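Local coordinates for protein probable glutathione S-transferase GSTU1 (Oryza sativa, PDB 1OYJ) that conjugates reduced glutathione to a wide range of hydrophobic electrophiles, foreign and endogenous, as a tau-family glutathione transferase, at residues 107-121 with 133-147. Residues are numbered along the deposited sequence; the frame is centred on the assembly and turned at random.
Sequences WADYVDRKLYDCGSR and AGREMAEILRTLEAE. With GSH (glutathione), chain O.
Glu-147 folds back over one face of the Trp-107 indole: its CG lies 3.5 Å from the centroid of the five-membered ring in a CH-pi contact, and its carboxylate stacks at 20° to the ring plane. The bend at chi2 (59°) lays the acid flat there, and Arg-151 pairs with its OE2. Thr-143 CG2 meets the indole edge at Trp-107 CH2 (3.7 Å) and also touches Tyr-110 OH. Leu-144 is a knob among Trp-107, Tyr-110, Val-111 and Leu-115. An alanine in place of Trp-107 would probably leave the aliphatic part of Glu-147 without its aromatic platform and open a gap beside Leu-144. Ile-140, one turn earlier, fills the next hole, its CD1 3.9 Å from Cys-118 SG. That sulfur forms a mixed disulfide with SG2 (2.2 Å) of a second glutathione, distinct from the one in the Ser-15 and Ser-69 pocket; one face of the Arg-121 guanidinium lies over SG2. Lys-114, bent at chi2, sends NZ to glutathione O31 (2.6 Å) and OE1 (2.9 Å). Beyond the ligand, Met-137 curls CE against Gly-119 N (3.5 Å), and a water donates to both Cys-118 O and Ala-133 O. The segments run antiparallel at 153°, axes 9.2 Å apart, within the all-helical C-terminal GST domain. Helix 164-169 packs on Trp-107, Leu-115 and Leu-144, helix 176-183 covers Leu-115 and Met-137, and Val-52 of the second subunit packs on Trp-107 and Tyr-110.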
loop_
_atom_site.group_PDB
_atom_site.type_symbol
_atom_site.label_atom_id
_atom_site.label_comp_id
_atom_site.label_asym_id
_atom_site.label_seq_id
_atom_site.Cartn_x
_atom_site.Cartn_y
_atom_site.Cartn_z
ATOM N N TRP A 107 7.236 6.411 0.313
ATOM C CA TRP A 107 8.503 5.740 -0.052
ATOM C C TRP A 107 8.409 4.224 0.336
ATOM O O TRP A 107 8.984 3.375 -0.310
ATOM C CB TRP A 107 9.649 6.495 0.567
ATOM C CG TRP A 107 10.010 7.719 -0.383
ATOM C CD1 TRP A 107 9.755 9.030 -0.182
ATOM C CD2 TRP A 107 10.465 7.610 -1.718
ATOM N NE1 TRP A 107 10.099 9.785 -1.291
ATOM C CE2 TRP A 107 10.546 8.929 -2.260
ATOM C CE3 TRP A 107 10.888 6.553 -2.499
ATOM C CZ2 TRP A 107 11.053 9.194 -3.530
ATOM C CZ3 TRP A 107 11.351 6.819 -3.831
ATOM C CH2 TRP A 107 11.425 8.146 -4.309
ATOM N N ALA A 108 7.720 3.899 1.410
ATOM C CA ALA A 108 7.524 2.470 1.771
ATOM C C ALA A 108 6.667 1.889 0.696
ATOM O O ALA A 108 6.932 0.776 0.233
ATOM C CB ALA A 108 6.921 2.296 3.111
ATOM N N ASP A 109 5.623 2.626 0.300
ATOM C CA ASP A 109 4.793 2.138 -0.823
ATOM C C ASP A 109 5.653 1.893 -2.101
ATOM O O ASP A 109 5.504 0.927 -2.824
ATOM C CB ASP A 109 3.666 3.123 -1.126
ATOM C CG ASP A 109 2.869 2.718 -2.348
ATOM O OD1 ASP A 109 2.154 1.729 -2.287
ATOM O OD2 ASP A 109 3.011 3.228 -3.434
ATOM N N TYR A 110 6.599 2.799 -2.358
ATOM C CA TYR A 110 7.408 2.736 -3.531
ATOM C C TYR A 110 8.274 1.440 -3.448
ATOM O O TYR A 110 8.360 0.679 -4.411
ATOM C CB TYR A 110 8.327 3.895 -3.566
ATOM C CG TYR A 110 9.318 3.864 -4.699
ATOM C CD1 TYR A 110 9.031 4.441 -5.916
ATOM C CD2 TYR A 110 10.561 3.308 -4.538
ATOM C CE1 TYR A 110 9.913 4.363 -6.964
ATOM C CE2 TYR A 110 11.448 3.246 -5.573
ATOM C CZ TYR A 110 11.145 3.831 -6.802
ATOM O OH TYR A 110 12.103 3.809 -7.820
ATOM N N VAL A 111 8.824 1.169 -2.288
ATOM C CA VAL A 111 9.532 -0.099 -2.065
ATOM C C VAL A 111 8.657 -1.332 -2.345
ATOM O O VAL A 111 9.067 -2.270 -3.057
ATOM C CB VAL A 111 10.112 -0.210 -0.672
ATOM C CG1 VAL A 111 10.842 -1.558 -0.546
ATOM C CG2 VAL A 111 11.138 0.919 -0.463
ATOM N N ASP A 112 7.465 -1.317 -1.821
ATOM C CA ASP A 112 6.580 -2.442 -2.092
ATOM C C ASP A 112 6.289 -2.584 -3.576
ATOM O O ASP A 112 6.146 -3.692 -4.062
ATOM C CB ASP A 112 5.264 -2.290 -1.365
ATOM C CG ASP A 112 5.268 -2.925 0.000
ATOM O OD1 ASP A 112 4.183 -3.144 0.580
ATOM O OD2 ASP A 112 6.272 -3.320 0.534
ATOM N N ARG A 113 6.190 -1.456 -4.287
ATOM C CA ARG A 113 5.851 -1.503 -5.686
ATOM C C ARG A 113 7.017 -1.913 -6.554
ATOM O O ARG A 113 6.738 -2.358 -7.643
ATOM C CB ARG A 113 5.356 -0.144 -6.227
ATOM C CG ARG A 113 3.995 0.321 -5.748
ATOM C CD ARG A 113 3.576 1.829 -6.096
ATOM N NE ARG A 113 2.154 1.958 -5.704
ATOM C CZ ARG A 113 1.136 1.501 -6.473
ATOM N NH1 ARG A 113 -0.102 1.520 -6.025
ATOM N NH2 ARG A 113 1.366 1.087 -7.724
ATOM N N LYS A 114 8.274 -1.716 -6.129
ATOM C CA LYS A 114 9.378 -1.880 -7.038
ATOM C C LYS A 114 10.355 -3.088 -6.788
ATOM O O LYS A 114 10.721 -3.827 -7.717
ATOM C CB LYS A 114 10.193 -0.563 -7.036
ATOM C CG LYS A 114 9.368 0.687 -7.573
ATOM C CD LYS A 114 9.128 0.673 -9.132
ATOM C CE LYS A 114 8.193 1.784 -9.578
ATOM N NZ LYS A 114 7.922 1.872 -11.083
ATOM N N LEU A 115 10.712 -3.303 -5.522
ATOM C CA LEU A 115 11.865 -4.136 -5.193
ATOM C C LEU A 115 11.576 -5.612 -5.498
ATOM O O LEU A 115 12.273 -6.283 -6.272
ATOM C CB LEU A 115 12.290 -3.917 -3.747
ATOM C CG LEU A 115 13.341 -2.860 -3.438
ATOM C CD1 LEU A 115 14.696 -3.290 -4.026
ATOM C CD2 LEU A 115 12.970 -1.556 -4.064
ATOM N N TYR A 116 10.572 -6.116 -4.874
ATOM C CA TYR A 116 10.305 -7.525 -5.036
ATOM C C TYR A 116 10.055 -7.892 -6.475
ATOM O O TYR A 116 10.703 -8.794 -7.004
ATOM C CB TYR A 116 9.142 -7.903 -4.213
ATOM C CG TYR A 116 8.723 -9.333 -4.373
ATOM C CD1 TYR A 116 9.453 -10.314 -3.796
ATOM C CD2 TYR A 116 7.569 -9.667 -5.022
ATOM C CE1 TYR A 116 9.086 -11.609 -3.871
ATOM C CE2 TYR A 116 7.166 -11.004 -5.102
ATOM C CZ TYR A 116 7.955 -11.964 -4.511
ATOM O OH TYR A 116 7.643 -13.316 -4.551
ATOM N N ASP A 117 9.153 -7.208 -7.132
ATOM C CA ASP A 117 8.805 -7.575 -8.495
ATOM C C ASP A 117 9.929 -7.325 -9.478
ATOM O O ASP A 117 10.200 -8.132 -10.392
ATOM C CB ASP A 117 7.571 -6.790 -8.998
ATOM C CG ASP A 117 6.258 -7.083 -8.203
ATOM O OD1 ASP A 117 5.880 -8.252 -8.026
ATOM O OD2 ASP A 117 5.581 -6.145 -7.682
ATOM N N CYS A 118 10.579 -6.182 -9.338
ATOM C CA CYS A 118 11.570 -5.831 -10.285
ATOM C C CYS A 118 12.793 -6.648 -10.069
ATOM O O CYS A 118 13.499 -6.981 -11.019
ATOM C CB CYS A 118 11.836 -4.339 -10.271
ATOM S SG CYS A 118 10.264 -3.398 -10.463
ATOM N N GLY A 119 13.037 -7.009 -8.810
ATOM C CA GLY A 119 14.116 -7.897 -8.531
ATOM C C GLY A 119 13.938 -9.280 -9.093
ATOM O O GLY A 119 14.933 -9.855 -9.621
ATOM N N SER A 120 12.721 -9.809 -9.018
ATOM C CA SER A 120 12.478 -11.146 -9.458
ATOM C C SER A 120 12.753 -11.315 -10.974
ATOM O O SER A 120 13.215 -12.395 -11.421
ATOM C CB SER A 120 11.025 -11.554 -9.211
ATOM O OG SER A 120 10.776 -11.599 -7.816
ATOM N N ARG A 121 12.489 -10.283 -11.745
ATOM C CA ARG A 121 12.785 -10.346 -13.169
ATOM C C ARG A 121 14.235 -10.646 -13.429
ATOM O O ARG A 121 14.547 -11.231 -14.475
ATOM C CB ARG A 121 12.490 -9.007 -13.845
ATOM C CG ARG A 121 10.983 -8.641 -13.686
ATOM C CD ARG A 121 10.627 -7.297 -14.278
ATOM N NE ARG A 121 9.185 -7.079 -14.315
ATOM C CZ ARG A 121 8.621 -6.049 -14.947
ATOM N NH1 ARG A 121 9.380 -5.149 -15.587
ATOM N NH2 ARG A 121 7.302 -5.944 -14.975
ATOM N N ALA A 133 16.292 -5.582 -17.609
ATOM C CA ALA A 133 15.711 -5.571 -16.258
ATOM C C ALA A 133 16.759 -5.049 -15.235
ATOM O O ALA A 133 16.408 -4.325 -14.292
ATOM C CB ALA A 133 15.189 -6.893 -15.870
ATOM N N GLY A 134 18.016 -5.360 -15.461
ATOM C CA GLY A 134 19.102 -4.864 -14.655
ATOM C C GLY A 134 19.194 -3.328 -14.709
ATOM O O GLY A 134 19.502 -2.698 -13.699
ATOM N N ARG A 135 19.031 -2.729 -15.896
ATOM C CA ARG A 135 19.098 -1.320 -16.005
ATOM C C ARG A 135 17.951 -0.632 -15.230
ATOM O O ARG A 135 18.137 0.476 -14.635
ATOM C CB ARG A 135 19.113 -0.846 -17.485
ATOM C CG ARG A 135 20.448 -1.179 -18.206
ATOM C CD ARG A 135 20.490 -0.656 -19.664
ATOM N NE ARG A 135 19.579 -1.384 -20.523
ATOM C CZ ARG A 135 19.982 -2.294 -21.405
ATOM N NH1 ARG A 135 21.245 -2.589 -21.427
ATOM N NH2 ARG A 135 19.134 -2.914 -22.241
ATOM N N GLU A 136 16.809 -1.275 -15.203
ATOM C CA GLU A 136 15.679 -0.665 -14.538
ATOM C C GLU A 136 15.967 -0.795 -13.036
ATOM O O GLU A 136 15.647 0.116 -12.310
ATOM C CB GLU A 136 14.330 -1.347 -14.880
ATOM C CG GLU A 136 13.872 -1.151 -16.352
ATOM C CD GLU A 136 12.366 -1.225 -16.545
ATOM O OE1 GLU A 136 11.732 -0.157 -16.795
ATOM O OE2 GLU A 136 11.869 -2.337 -16.506
ATOM N N MET A 137 16.557 -1.926 -12.610
ATOM C CA MET A 137 16.899 -2.097 -11.186
ATOM C C MET A 137 17.877 -1.028 -10.734
ATOM O O MET A 137 17.648 -0.381 -9.707
ATOM C CB MET A 137 17.413 -3.484 -10.810
ATOM C CG MET A 137 17.731 -3.601 -9.277
ATOM S SD MET A 137 16.333 -3.156 -8.104
ATOM C CE MET A 137 15.466 -4.580 -8.298
ATOM N N ALA A 138 18.925 -0.805 -11.524
ATOM C CA ALA A 138 19.898 0.231 -11.164
ATOM C C ALA A 138 19.234 1.596 -10.968
ATOM O O ALA A 138 19.652 2.332 -10.086
ATOM C CB ALA A 138 20.932 0.362 -12.160
ATOM N N GLU A 139 18.288 1.955 -11.847
ATOM C CA GLU A 139 17.631 3.215 -11.798
ATOM C C GLU A 139 16.719 3.282 -10.572
ATOM O O GLU A 139 16.641 4.319 -9.982
ATOM C CB GLU A 139 16.847 3.476 -13.125
ATOM C CG GLU A 139 16.345 4.836 -13.263
ATOM C CD GLU A 139 17.447 5.893 -13.308
ATOM O OE1 GLU A 139 18.656 5.576 -13.592
ATOM O OE2 GLU A 139 17.017 7.048 -13.010
ATOM N N ILE A 140 16.030 2.199 -10.226
ATOM C CA ILE A 140 15.244 2.142 -8.965
ATOM C C ILE A 140 16.193 2.471 -7.718
ATOM O O ILE A 140 15.884 3.307 -6.841
ATOM C CB ILE A 140 14.667 0.767 -8.838
ATOM C CG1 ILE A 140 13.449 0.732 -9.724
ATOM C CG2 ILE A 140 14.191 0.474 -7.382
ATOM C CD1 ILE A 140 12.856 -0.535 -9.842
ATOM N N LEU A 141 17.360 1.879 -7.735
ATOM C CA LEU A 141 18.300 2.118 -6.650
ATOM C C LEU A 141 18.794 3.577 -6.685
ATOM O O LEU A 141 18.974 4.201 -5.638
ATOM C CB LEU A 141 19.461 1.150 -6.729
ATOM C CG LEU A 141 19.019 -0.351 -6.643
ATOM C CD1 LEU A 141 20.290 -1.245 -6.778
ATOM C CD2 LEU A 141 18.400 -0.550 -5.306
ATOM N N ARG A 142 18.949 4.119 -7.880
ATOM C CA ARG A 142 19.363 5.534 -7.981
ATOM C C ARG A 142 18.257 6.445 -7.483
ATOM O O ARG A 142 18.525 7.493 -6.865
ATOM C CB ARG A 142 19.731 5.905 -9.439
ATOM C CG ARG A 142 21.112 5.527 -9.902
ATOM C CD ARG A 142 21.368 5.941 -11.373
ATOM N NE ARG A 142 22.393 5.151 -12.026
ATOM C CZ ARG A 142 22.155 4.275 -13.006
ATOM N NH1 ARG A 142 20.911 4.027 -13.446
ATOM N NH2 ARG A 142 23.171 3.626 -13.535
ATOM N N THR A 143 17.019 6.047 -7.701
ATOM C CA THR A 143 15.865 6.792 -7.226
ATOM C C THR A 143 15.779 6.779 -5.678
ATOM O O THR A 143 15.612 7.870 -5.052
ATOM C CB THR A 143 14.535 6.191 -7.813
ATOM O OG1 THR A 143 14.566 6.331 -9.218
ATOM C CG2 THR A 143 13.323 6.944 -7.298
ATOM N N LEU A 144 16.042 5.612 -5.087
ATOM C CA LEU A 144 16.109 5.488 -3.633
ATOM C C LEU A 144 17.246 6.358 -3.098
ATOM O O LEU A 144 17.134 7.133 -2.065
ATOM C CB LEU A 144 16.182 4.042 -3.153
ATOM C CG LEU A 144 14.837 3.352 -3.415
ATOM C CD1 LEU A 144 15.026 1.858 -3.449
ATOM C CD2 LEU A 144 13.717 3.846 -2.394
ATOM N N GLU A 145 18.373 6.254 -3.787
ATOM C CA GLU A 145 19.518 7.036 -3.366
ATOM C C GLU A 145 19.207 8.520 -3.319
ATOM O O GLU A 145 19.641 9.258 -2.347
ATOM C CB GLU A 145 20.753 6.755 -4.281
ATOM C CG GLU A 145 22.108 7.155 -3.744
ATOM C CD GLU A 145 23.232 7.300 -4.844
ATOM O OE1 GLU A 145 24.445 7.276 -4.475
ATOM O OE2 GLU A 145 22.908 7.506 -6.066
ATOM N N ALA A 146 18.580 8.989 -4.395
ATOM C CA ALA A 146 18.181 10.388 -4.516
ATOM C C ALA A 146 17.313 10.826 -3.347
ATOM O O ALA A 146 17.509 11.905 -2.802
ATOM C CB ALA A 146 17.457 10.646 -5.865
ATOM N N GLU A 147 16.393 9.964 -2.931
ATOM C CA GLU A 147 15.551 10.322 -1.813
ATOM C C GLU A 147 16.305 10.351 -0.475
ATOM O O GLU A 147 16.032 11.224 0.390
ATOM C CB GLU A 147 14.359 9.346 -1.762
ATOM C CG GLU A 147 13.521 9.443 -0.506
ATOM C CD GLU A 147 12.914 10.825 -0.276
ATOM O OE1 GLU A 147 12.723 11.592 -1.269
ATOM O OE2 GLU A 147 12.548 11.027 0.889
HETATM N N1 GSH O . 2.383 -0.780 -14.055
HETATM C CA1 GSH O . 3.566 -1.640 -14.139
HETATM C C1 GSH O . 3.748 -2.012 -15.593
HETATM O O11 GSH O . 3.806 -3.184 -15.943
HETATM O O12 GSH O . 3.820 -1.152 -16.449
HETATM C CB1 GSH O . 4.793 -0.875 -13.519
HETATM C CG1 GSH O . 6.067 -1.730 -13.502
HETATM C CD1 GSH O . 7.334 -1.209 -12.789
HETATM O OE1 GSH O . 7.302 -0.899 -11.611
HETATM N N2 GSH O . 8.453 -1.193 -13.519
HETATM C CA2 GSH O . 9.807 -1.062 -12.974
HETATM C C2 GSH O . 10.467 0.195 -13.427
HETATM O O2 GSH O . 11.703 0.355 -13.306
HETATM C CB2 GSH O . 10.643 -2.281 -13.323
HETATM S SG2 GSH O . 9.899 -3.736 -12.565
HETATM N N3 GSH O . 9.571 1.104 -13.918
HETATM C CA3 GSH O . 9.975 2.460 -14.249
HETATM C C3 GSH O . 10.405 3.334 -13.070
HETATM O O31 GSH O . 10.092 2.970 -11.886
HETATM O O32 GSH O . 11.062 4.398 -13.327
HETATM O O HOH W 1 13.755 -4.953 -13.287
#